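Local coordinates for protein amorpha-4,11-diene synthase (Artemisia annua, PDB 4GAX) that probably cyclises farnesyl diphosphate to a sesquiterpene such as amorpha-4,11-diene or alpha-bisabolol, in a plant synthase carrying engineered changes, at residues C285-L290 / N551-L556; K216-I221 / V529-V534. One frame throughout, in Å; residues are numbered along the deposited sequence.

Interaction 1 of 2, residues C285-L290 / N551-L556; sequences CYFWAL and NLVKSL
F287 and V553 mark the point where two helical turns come nearest, their CA atoms 7.0 Å apart. The short axes of 285-290 and 551-556 approach to 11.4 Å and are inclined at 69°, a spacing wide enough for an aromatic ring to fill the gap between the backbones. F287 supplies that ring. Its CG lies anti to the backbone N (chi1 -167°), which sends the phenyl group out from its own helix and against the other one. V553 sets a methyl group over the ring centre in a CH-pi contact: CG2 stands 3.9 Å from the centroid of the F287 ring, almost on the ring normal. Toward its outer end the ring also meets the main chain, CE1 of F287 lying 3.7 Å from CA of V553. L552 and L556, whose side chains run at about right angles to that of F287, approach the ring obliquely. CB of L552 is 3.8 Å from CZ of F287, and CD2 of L556 is 3.6 Å from CE1 of F287. The same L556 methyl also meets L290, with CD2 to CD2 at 3.8 Å, and thereby joins both residues that helix 282-292 contributes. Within 551-556, S555 OG bonds back to L552 O, an acceptor that also takes the helical bond from L556 N. Beyond the pair, Y549 meets F287 edge-to-face and F531 touches it too, while helix 219-232 packs against L552 and L556. Such buried, wholly apolar packing of steeply inclined helices, here centred on F287, belongs to the all-helical fold of class I terpene synthases; 285-290 is part of the metal-binding terpene synthase domain.

Interaction 2 of 2, residues K216-I221 / V529-V534; sequences KRLPRI and VHFLDV
K216 and H530 bring their CA atoms to 5.6 Å where the loop leading into helix 219-232, with L218 at its N-cap position, runs against one flank of the helical segment 529-534. K216 makes contact at both ends of its length. Its CA sits over one face of the imidazole of H530, 3.9 Å from the ring centroid and displaced toward the rim, in a CH-pi contact that its CG extends by resting near CD2. Carbonyl oxygen O of K216 lies 3.5 Å from CB of H530, and a water ties the two backbones together by donating to the carbonyl oxygens of K216 and H530, 2.7 Å from K216 O. H530 O also accepts from the backbone N of D533, three residues on, so one carbonyl serves both a local backbone bond and the water bridge. In the helical fold of class I terpene synthases, this places the connection into helix 219-232 against helix 519-535, deep inside the chain. The lysine bends at its last two torsions (chi3 63°, chi4 39°), bringing its ammonium group round to D533, where NZ and OD2 stand 3.4 Å apart in a salt bridge whose hydrogen bond is weak. W504 offers the same lysine a cation-pi contact, and W215 meets the H530 ring edge-to-face. L218 serves the apolar half. Its CD1 is 3.9 Å from CB of H530, the two side chains running antiparallel alongside one another, while CD2 reaches the F531 ring at its edge, in the ring plane, 3.7 Å from CD1 of F531. That same CD2 approaches V534 more loosely, at 4.4 Å from its CG2. A291 of helix 282-292 packs against both L218 and F531.

Overall arrangement
Interactions 1 and 2 lie with their centres about 11 Å apart and are in direct contact. Their segments alternate along the chain, in the order 216-221, 285-290, 529-534, 551-556, and the last two occupy consecutive helices, 519-535 and 547-557. Helices 282-292 and 219-232 both pack against this late helical pair. Side-chain contacts join the two interactions: W288 against F531, L556 against R220, and L552 against both V534 and I221. The principle illustrated is that an all-helical synthase can bind sequence-distant segments into a single interior; the lysine-aspartate pair and bridging water belong to interaction 2, interaction 1 being apolar.

Interaction 1 of 2, residues C285-L290 / N551-L556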
ATOM      1  N   CYS A 285      -4.413  12.393   3.885  1.00 23.85           N
ATOM      2  CA  CYS A 285      -3.014  12.321   3.448  1.00 23.50           C
ATOM      3  C   CYS A 285      -2.250  11.375   4.364  1.00 19.63           C
ATOM      4  O   CYS A 285      -1.419  10.586   3.912  1.00 18.65           O
ATOM      5  CB  CYS A 285      -2.362  13.703   3.469  1.00 25.12           C
ATOM      6  SG  CYS A 285      -3.124  14.892   2.318  1.00 28.82           S
ATOM      7  N   TYR A 286      -2.531  11.458   5.658  1.00 22.21           N
ATOM      8  CA  TYR A 286      -1.878  10.567   6.619  1.00 22.27           C
ATOM      9  C   TYR A 286      -2.217   9.088   6.361  1.00 20.22           C
ATOM     10  O   TYR A 286      -1.342   8.227   6.428  1.00 19.03           O
ATOM     11  CB  TYR A 286      -2.255  10.946   8.062  1.00 19.51           C
ATOM     12  CG  TYR A 286      -1.629   9.991   9.041  1.00 20.09           C
ATOM     13  CD1 TYR A 286      -2.401   9.135   9.814  1.00 21.32           C
ATOM     14  CD2 TYR A 286      -0.254   9.917   9.159  1.00 19.85           C
ATOM     15  CE1 TYR A 286      -1.796   8.222  10.703  1.00 20.16           C
ATOM     16  CE2 TYR A 286       0.358   9.020  10.029  1.00 23.55           C
ATOM     17  CZ  TYR A 286      -0.423   8.174  10.799  1.00 24.81           C
ATOM     18  OH  TYR A 286       0.195   7.279  11.654  1.00 22.28           O
ATOM     19  N   PHE A 287      -3.485   8.804   6.053  1.00 18.71           N
ATOM     20  CA  PHE A 287      -3.926   7.423   5.843  1.00 17.86           C
ATOM     21  C   PHE A 287      -3.188   6.823   4.660  1.00 17.98           C
ATOM     22  O   PHE A 287      -2.776   5.666   4.684  1.00 20.26           O
ATOM     23  CB  PHE A 287      -5.452   7.352   5.634  1.00 24.01           C
ATOM     24  CG  PHE A 287      -6.013   5.954   5.731  1.00 28.17           C
ATOM     25  CD1 PHE A 287      -6.057   5.295   6.956  1.00 25.56           C
ATOM     26  CD2 PHE A 287      -6.492   5.301   4.603  1.00 33.58           C
ATOM     27  CE1 PHE A 287      -6.562   3.993   7.053  1.00 28.80           C
ATOM     28  CE2 PHE A 287      -7.006   4.002   4.694  1.00 31.08           C
ATOM     29  CZ  PHE A 287      -7.036   3.348   5.917  1.00 22.20           C
ATOM     30  N   TRP A 288      -2.995   7.630   3.631  1.00 21.44           N
ATOM     31  CA  TRP A 288      -2.215   7.214   2.474  1.00 21.18           C
ATOM     32  C   TRP A 288      -0.752   6.959   2.870  1.00 22.33           C
ATOM     33  O   TRP A 288      -0.153   5.928   2.489  1.00 21.11           O
ATOM     34  CB  TRP A 288      -2.337   8.311   1.421  1.00 19.47           C
ATOM     35  CG  TRP A 288      -1.889   7.983   0.051  1.00 23.34           C
ATOM     36  CD1 TRP A 288      -1.032   6.994  -0.334  1.00 21.54           C
ATOM     37  CD2 TRP A 288      -2.274   8.671  -1.142  1.00 22.93           C
ATOM     38  NE1 TRP A 288      -0.859   7.028  -1.700  1.00 24.85           N
ATOM     39  CE2 TRP A 288      -1.614   8.050  -2.218  1.00 23.84           C
ATOM     40  CE3 TRP A 288      -3.113   9.757  -1.405  1.00 26.84           C
ATOM     41  CZ2 TRP A 288      -1.776   8.470  -3.543  1.00 22.01           C
ATOM     42  CZ3 TRP A 288      -3.275  10.177  -2.732  1.00 31.72           C
ATOM     43  CH2 TRP A 288      -2.602   9.535  -3.778  1.00 27.68           C
ATOM     44  N   ALA A 289      -0.167   7.879   3.641  1.00 17.50           N
ATOM     45  CA  ALA A 289       1.216   7.688   4.094  1.00 20.72           C
ATOM     46  C   ALA A 289       1.305   6.432   4.965  1.00 15.43           C
ATOM     47  O   ALA A 289       2.290   5.665   4.904  1.00 17.08           O
ATOM     48  CB  ALA A 289       1.701   8.902   4.873  1.00 23.82           C
ATOM     49  N   LEU A 290       0.262   6.219   5.767  1.00 15.26           N
ATOM     50  CA  LEU A 290       0.206   5.087   6.687  1.00 19.00           C
ATOM     51  C   LEU A 290       0.243   3.759   5.936  1.00 23.23           C
ATOM     52  O   LEU A 290       0.672   2.739   6.479  1.00 19.91           O
ATOM     53  CB  LEU A 290      -1.062   5.176   7.537  1.00 18.31           C
ATOM     54  CG  LEU A 290      -1.252   4.094   8.603  1.00 24.89           C
ATOM     55  CD1 LEU A 290      -0.021   3.987   9.520  1.00 21.88           C
ATOM     56  CD2 LEU A 290      -2.513   4.372   9.413  1.00 29.04           C
ATOM     57  N   ASN A 551     -14.617   3.711   7.227  1.00 37.98           N
ATOM     58  CA  ASN A 551     -14.500   2.744   8.309  1.00 41.90           C
ATOM     59  C   ASN A 551     -13.130   2.100   8.421  1.00 30.64           C
ATOM     60  O   ASN A 551     -12.744   1.664   9.505  1.00 33.63           O
ATOM     61  CB  ASN A 551     -15.620   1.708   8.265  1.00 52.23           C
ATOM     62  CG  ASN A 551     -16.911   2.242   8.857  1.00 60.51           C
ATOM     63  OD1 ASN A 551     -17.178   2.084  10.055  1.00 64.71           O
ATOM     64  ND2 ASN A 551     -17.711   2.897   8.024  1.00 56.28           N
ATOM     65  N   LEU A 552     -12.400   2.041   7.309  1.00 29.23           N
ATOM     66  CA  LEU A 552     -11.018   1.592   7.342  1.00 29.27           C
ATOM     67  C   LEU A 552     -10.214   2.541   8.220  1.00 30.10           C
ATOM     68  O   LEU A 552      -9.414   2.097   9.053  1.00 27.15           O
ATOM     69  CB  LEU A 552     -10.405   1.545   5.933  1.00 26.00           C
ATOM     70  CG  LEU A 552     -10.953   0.498   4.955  1.00 34.64           C
ATOM     71  CD1 LEU A 552     -10.256   0.625   3.614  1.00 34.82           C
ATOM     72  CD2 LEU A 552     -10.806  -0.925   5.493  1.00 29.59           C
ATOM     73  N   VAL A 553     -10.431   3.844   8.035  1.00 34.63           N
ATOM     74  CA  VAL A 553      -9.737   4.857   8.829  1.00 27.31           C
ATOM     75  C   VAL A 553     -10.063   4.676  10.312  1.00 28.50           C
ATOM     76  O   VAL A 553      -9.171   4.676  11.159  1.00 26.12           O
ATOM     77  CB  VAL A 553     -10.112   6.283   8.371  1.00 23.99           C
ATOM     78  CG1 VAL A 553      -9.432   7.327   9.255  1.00 24.55           C
ATOM     79  CG2 VAL A 553      -9.731   6.480   6.913  1.00 28.67           C
ATOM     80  N   LYS A 554     -11.344   4.504  10.630  1.00 23.68           N
ATOM     81  CA  LYS A 554     -11.736   4.318  12.026  1.00 24.19           C
ATOM     82  C   LYS A 554     -11.161   3.031  12.620  1.00 22.24           C
ATOM     83  O   LYS A 554     -10.755   3.007  13.785  1.00 21.80           O
ATOM     84  CB  LYS A 554     -13.260   4.320  12.174  1.00 32.27           C
ATOM     85  CG  LYS A 554     -13.923   5.629  11.778  1.00 37.10           C
ATOM     86  CD  LYS A 554     -15.295   5.750  12.444  1.00 45.25           C
ATOM     87  CE  LYS A 554     -16.228   6.637  11.637  1.00 62.56           C
ATOM     88  NZ  LYS A 554     -17.552   6.808  12.320  1.00 71.36           N
ATOM     89  N   SER A 555     -11.115   1.971  11.816  1.00 24.67           N
ATOM     90  CA  SER A 555     -10.621   0.691  12.305  1.00 27.84           C
ATOM     91  C   SER A 555      -9.131   0.778  12.620  1.00 27.87           C
ATOM     92  O   SER A 555      -8.630   0.101  13.520  1.00 29.03           O
ATOM     93  CB  SER A 555     -10.909  -0.429  11.299  1.00 28.54           C
ATOM     94  OG  SER A 555      -9.990  -0.402  10.221  1.00 35.23           O
ATOM     95  N   LEU A 556      -8.419   1.628  11.889  1.00 22.72           N
ATOM     96  CA  LEU A 556      -6.986   1.815  12.131  1.00 23.45           C
ATOM     97  C   LEU A 556      -6.656   2.854  13.215  1.00 26.01           C
ATOM     98  O   LEU A 556      -5.729   2.663  14.020  1.00 21.80           O
ATOM     99  CB  LEU A 556      -6.267   2.161  10.810  1.00 20.63           C
ATOM    100  CG  LEU A 556      -5.630   0.974  10.090  1.00 31.80           C
ATOM    101  CD1 LEU A 556      -6.671  -0.051   9.741  1.00 34.68           C
ATOM    102  CD2 LEU A 556      -4.811   1.389   8.835  1.00 32.63           C
TER

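Interaction 2 of 2, residues K216-I221 / V529-V534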
ATOM      1  N   LYS A 216      -3.510  -8.473  -1.607  1.00 17.96           N
ATOM      2  CA  LYS A 216      -3.953  -7.143  -2.020  1.00 22.40           C
ATOM      3  C   LYS A 216      -4.360  -6.228  -0.856  1.00 25.04           C
ATOM      4  O   LYS A 216      -4.394  -5.009  -1.010  1.00 24.55           O
ATOM      5  CB  LYS A 216      -5.091  -7.250  -3.058  1.00 23.61           C
ATOM      6  CG  LYS A 216      -4.562  -7.557  -4.469  1.00 36.34           C
ATOM      7  CD  LYS A 216      -5.654  -7.933  -5.466  1.00 46.49           C
ATOM      8  CE  LYS A 216      -6.641  -6.806  -5.687  1.00 48.90           C
ATOM      9  NZ  LYS A 216      -5.926  -5.518  -5.716  1.00 54.30           N
ATOM     10  N   ARG A 217      -4.682  -6.812   0.297  1.00 19.98           N
ATOM     11  CA  ARG A 217      -5.058  -6.024   1.479  1.00 18.18           C
ATOM     12  C   ARG A 217      -3.796  -5.506   2.180  1.00 20.34           C
ATOM     13  O   ARG A 217      -2.821  -6.250   2.376  1.00 16.75           O
ATOM     14  CB  ARG A 217      -5.884  -6.873   2.455  1.00 19.10           C
ATOM     15  CG  ARG A 217      -6.390  -6.112   3.702  1.00 23.19           C
ATOM     16  CD  ARG A 217      -7.528  -6.895   4.388  1.00 29.90           C
ATOM     17  NE  ARG A 217      -7.285  -8.311   4.203  1.00 46.73           N
ATOM     18  CZ  ARG A 217      -8.075  -9.131   3.525  1.00 33.79           C
ATOM     19  NH1 ARG A 217      -9.208  -8.693   2.991  1.00 32.81           N
ATOM     20  NH2 ARG A 217      -7.721 -10.395   3.396  1.00 27.61           N
ATOM     21  N   LEU A 218      -3.810  -4.228   2.554  1.00 19.30           N
ATOM     22  CA  LEU A 218      -2.683  -3.636   3.269  1.00 14.34           C
ATOM     23  C   LEU A 218      -2.504  -4.400   4.587  1.00 14.63           C
ATOM     24  O   LEU A 218      -3.495  -4.705   5.248  1.00 19.33           O
ATOM     25  CB  LEU A 218      -3.003  -2.169   3.573  1.00 15.43           C
ATOM     26  CG  LEU A 218      -2.528  -1.112   2.572  1.00 36.35           C
ATOM     27  CD1 LEU A 218      -1.910  -1.715   1.323  1.00 46.20           C
ATOM     28  CD2 LEU A 218      -3.658  -0.161   2.226  1.00 37.59           C
ATOM     29  N   PRO A 219      -1.252  -4.669   4.987  1.00 20.35           N
ATOM     30  CA  PRO A 219      -0.991  -5.477   6.190  1.00 21.73           C
ATOM     31  C   PRO A 219      -1.627  -4.956   7.477  1.00 22.42           C
ATOM     32  O   PRO A 219      -2.075  -5.777   8.267  1.00 22.26           O
ATOM     33  CB  PRO A 219       0.545  -5.485   6.314  1.00 20.81           C
ATOM     34  CG  PRO A 219       1.062  -4.533   5.235  1.00 25.25           C
ATOM     35  CD  PRO A 219      -0.022  -4.406   4.208  1.00 20.36           C
ATOM     36  N   ARG A 220      -1.678  -3.644   7.695  1.00 17.87           N
ATOM     37  CA  ARG A 220      -2.301  -3.127   8.926  1.00 17.53           C
ATOM     38  C   ARG A 220      -3.817  -3.334   8.908  1.00 16.99           C
ATOM     39  O   ARG A 220      -4.458  -3.555   9.954  1.00 18.75           O
ATOM     40  CB  ARG A 220      -1.978  -1.638   9.121  1.00 20.31           C
ATOM     41  CG  ARG A 220      -2.430  -1.051  10.468  1.00 17.09           C
ATOM     42  CD  ARG A 220      -1.711  -1.712  11.642  1.00 18.92           C
ATOM     43  NE  ARG A 220      -1.984  -0.994  12.891  1.00 17.74           N
ATOM     44  CZ  ARG A 220      -1.550  -1.368  14.092  1.00 23.66           C
ATOM     45  NH1 ARG A 220      -0.825  -2.478  14.235  1.00 19.52           N
ATOM     46  NH2 ARG A 220      -1.851  -0.627  15.157  1.00 20.80           N
ATOM     47  N   ILE A 221      -4.406  -3.271   7.720  1.00 19.18           N
ATOM     48  CA  ILE A 221      -5.845  -3.523   7.606  1.00 18.34           C
ATOM     49  C   ILE A 221      -6.119  -5.021   7.808  1.00 18.10           C
ATOM     50  O   ILE A 221      -7.132  -5.401   8.399  1.00 23.35           O
ATOM     51  CB  ILE A 221      -6.400  -3.058   6.236  1.00 18.68           C
ATOM     52  CG1 ILE A 221      -6.244  -1.538   6.105  1.00 19.02           C
ATOM     53  CG2 ILE A 221      -7.854  -3.439   6.073  1.00 23.62           C
ATOM     54  CD1 ILE A 221      -6.652  -0.994   4.710  1.00 21.97           C
ATOM     55  N   VAL A 529       1.151   0.565  -4.125  1.00 16.41           N
ATOM     56  CA  VAL A 529       0.380   0.075  -5.284  1.00 19.50           C
ATOM     57  C   VAL A 529      -0.928  -0.574  -4.837  1.00 13.91           C
ATOM     58  O   VAL A 529      -1.986  -0.315  -5.408  1.00 20.50           O
ATOM     59  CB  VAL A 529       1.189  -0.962  -6.122  1.00 23.64           C
ATOM     60  CG1 VAL A 529       0.326  -1.536  -7.242  1.00 26.44           C
ATOM     61  CG2 VAL A 529       2.439  -0.319  -6.713  1.00 24.16           C
ATOM     62  N   HIS A 530      -0.868  -1.416  -3.809  1.00 16.47           N
ATOM     63  CA  HIS A 530      -2.092  -2.047  -3.302  1.00 18.89           C
ATOM     64  C   HIS A 530      -3.055  -1.024  -2.704  1.00 23.68           C
ATOM     65  O   HIS A 530      -4.284  -1.180  -2.777  1.00 21.62           O
ATOM     66  CB  HIS A 530      -1.752  -3.142  -2.282  1.00 18.13           C
ATOM     67  CG  HIS A 530      -1.217  -4.389  -2.912  1.00 18.92           C
ATOM     68  ND1 HIS A 530      -0.199  -5.132  -2.354  1.00 21.29           N
ATOM     69  CD2 HIS A 530      -1.569  -5.021  -4.056  1.00 15.84           C
ATOM     70  CE1 HIS A 530       0.060  -6.170  -3.133  1.00 19.64           C
ATOM     71  NE2 HIS A 530      -0.753  -6.122  -4.176  1.00 23.00           N
ATOM     72  N   PHE A 531      -2.500   0.041  -2.138  1.00 18.54           N
ATOM     73  CA  PHE A 531      -3.346   1.126  -1.630  1.00 19.47           C
ATOM     74  C   PHE A 531      -4.270   1.723  -2.689  1.00 19.63           C
ATOM     75  O   PHE A 531      -5.379   2.220  -2.375  1.00 21.30           O
ATOM     76  CB  PHE A 531      -2.500   2.234  -0.990  1.00 18.43           C
ATOM     77  CG  PHE A 531      -3.319   3.369  -0.473  1.00 25.03           C
ATOM     78  CD1 PHE A 531      -4.090   3.207   0.667  1.00 27.95           C
ATOM     79  CD2 PHE A 531      -3.346   4.586  -1.134  1.00 23.61           C
ATOM     80  CE1 PHE A 531      -4.864   4.247   1.152  1.00 27.34           C
ATOM     81  CE2 PHE A 531      -4.120   5.639  -0.649  1.00 27.93           C
ATOM     82  CZ  PHE A 531      -4.878   5.467   0.498  1.00 24.32           C
ATOM     83  N   LEU A 532      -3.845   1.680  -3.948  1.00 19.95           N
ATOM     84  CA  LEU A 532      -4.656   2.288  -5.018  1.00 21.94           C
ATOM     85  C   LEU A 532      -6.023   1.634  -5.076  1.00 25.68           C
ATOM     86  O   LEU A 532      -7.019   2.276  -5.432  1.00 25.75           O
ATOM     87  CB  LEU A 532      -3.973   2.165  -6.387  1.00 24.64           C
ATOM     88  CG  LEU A 532      -2.583   2.788  -6.595  1.00 30.08           C
ATOM     89  CD1 LEU A 532      -1.924   2.237  -7.872  1.00 31.13           C
ATOM     90  CD2 LEU A 532      -2.676   4.291  -6.655  1.00 26.76           C
ATOM     91  N   ASP A 533      -6.075   0.355  -4.706  1.00 26.58           N
ATOM     92  CA  ASP A 533      -7.340  -0.376  -4.698  1.00 27.22           C
ATOM     93  C   ASP A 533      -8.288   0.189  -3.646  1.00 25.88           C
ATOM     94  O   ASP A 533      -9.500   0.148  -3.821  1.00 22.66           O
ATOM     95  CB  ASP A 533      -7.100  -1.873  -4.451  1.00 25.75           C
ATOM     96  CG  ASP A 533      -8.167  -2.750  -5.092  1.00 42.12           C
ATOM     97  OD1 ASP A 533      -8.619  -2.433  -6.222  1.00 37.05           O
ATOM     98  OD2 ASP A 533      -8.555  -3.757  -4.467  1.00 47.63           O
ATOM     99  N   VAL A 534      -7.728   0.721  -2.557  1.00 22.99           N
ATOM    100  CA  VAL A 534      -8.511   1.371  -1.503  1.00 23.78           C
ATOM    101  C   VAL A 534      -8.831   2.805  -1.895  1.00 27.02           C
ATOM    102  O   VAL A 534      -9.953   3.297  -1.714  1.00 27.20           O
ATOM    103  CB  VAL A 534      -7.723   1.389  -0.170  1.00 23.85           C
ATOM    104  CG1 VAL A 534      -8.365   2.357   0.823  1.00 30.63           C
ATOM    105  CG2 VAL A 534      -7.642  -0.031   0.412  1.00 23.41           C
TER
HETATM  106  O   HOH W   1      -5.821  -2.759  -1.082  1.00 17.13           O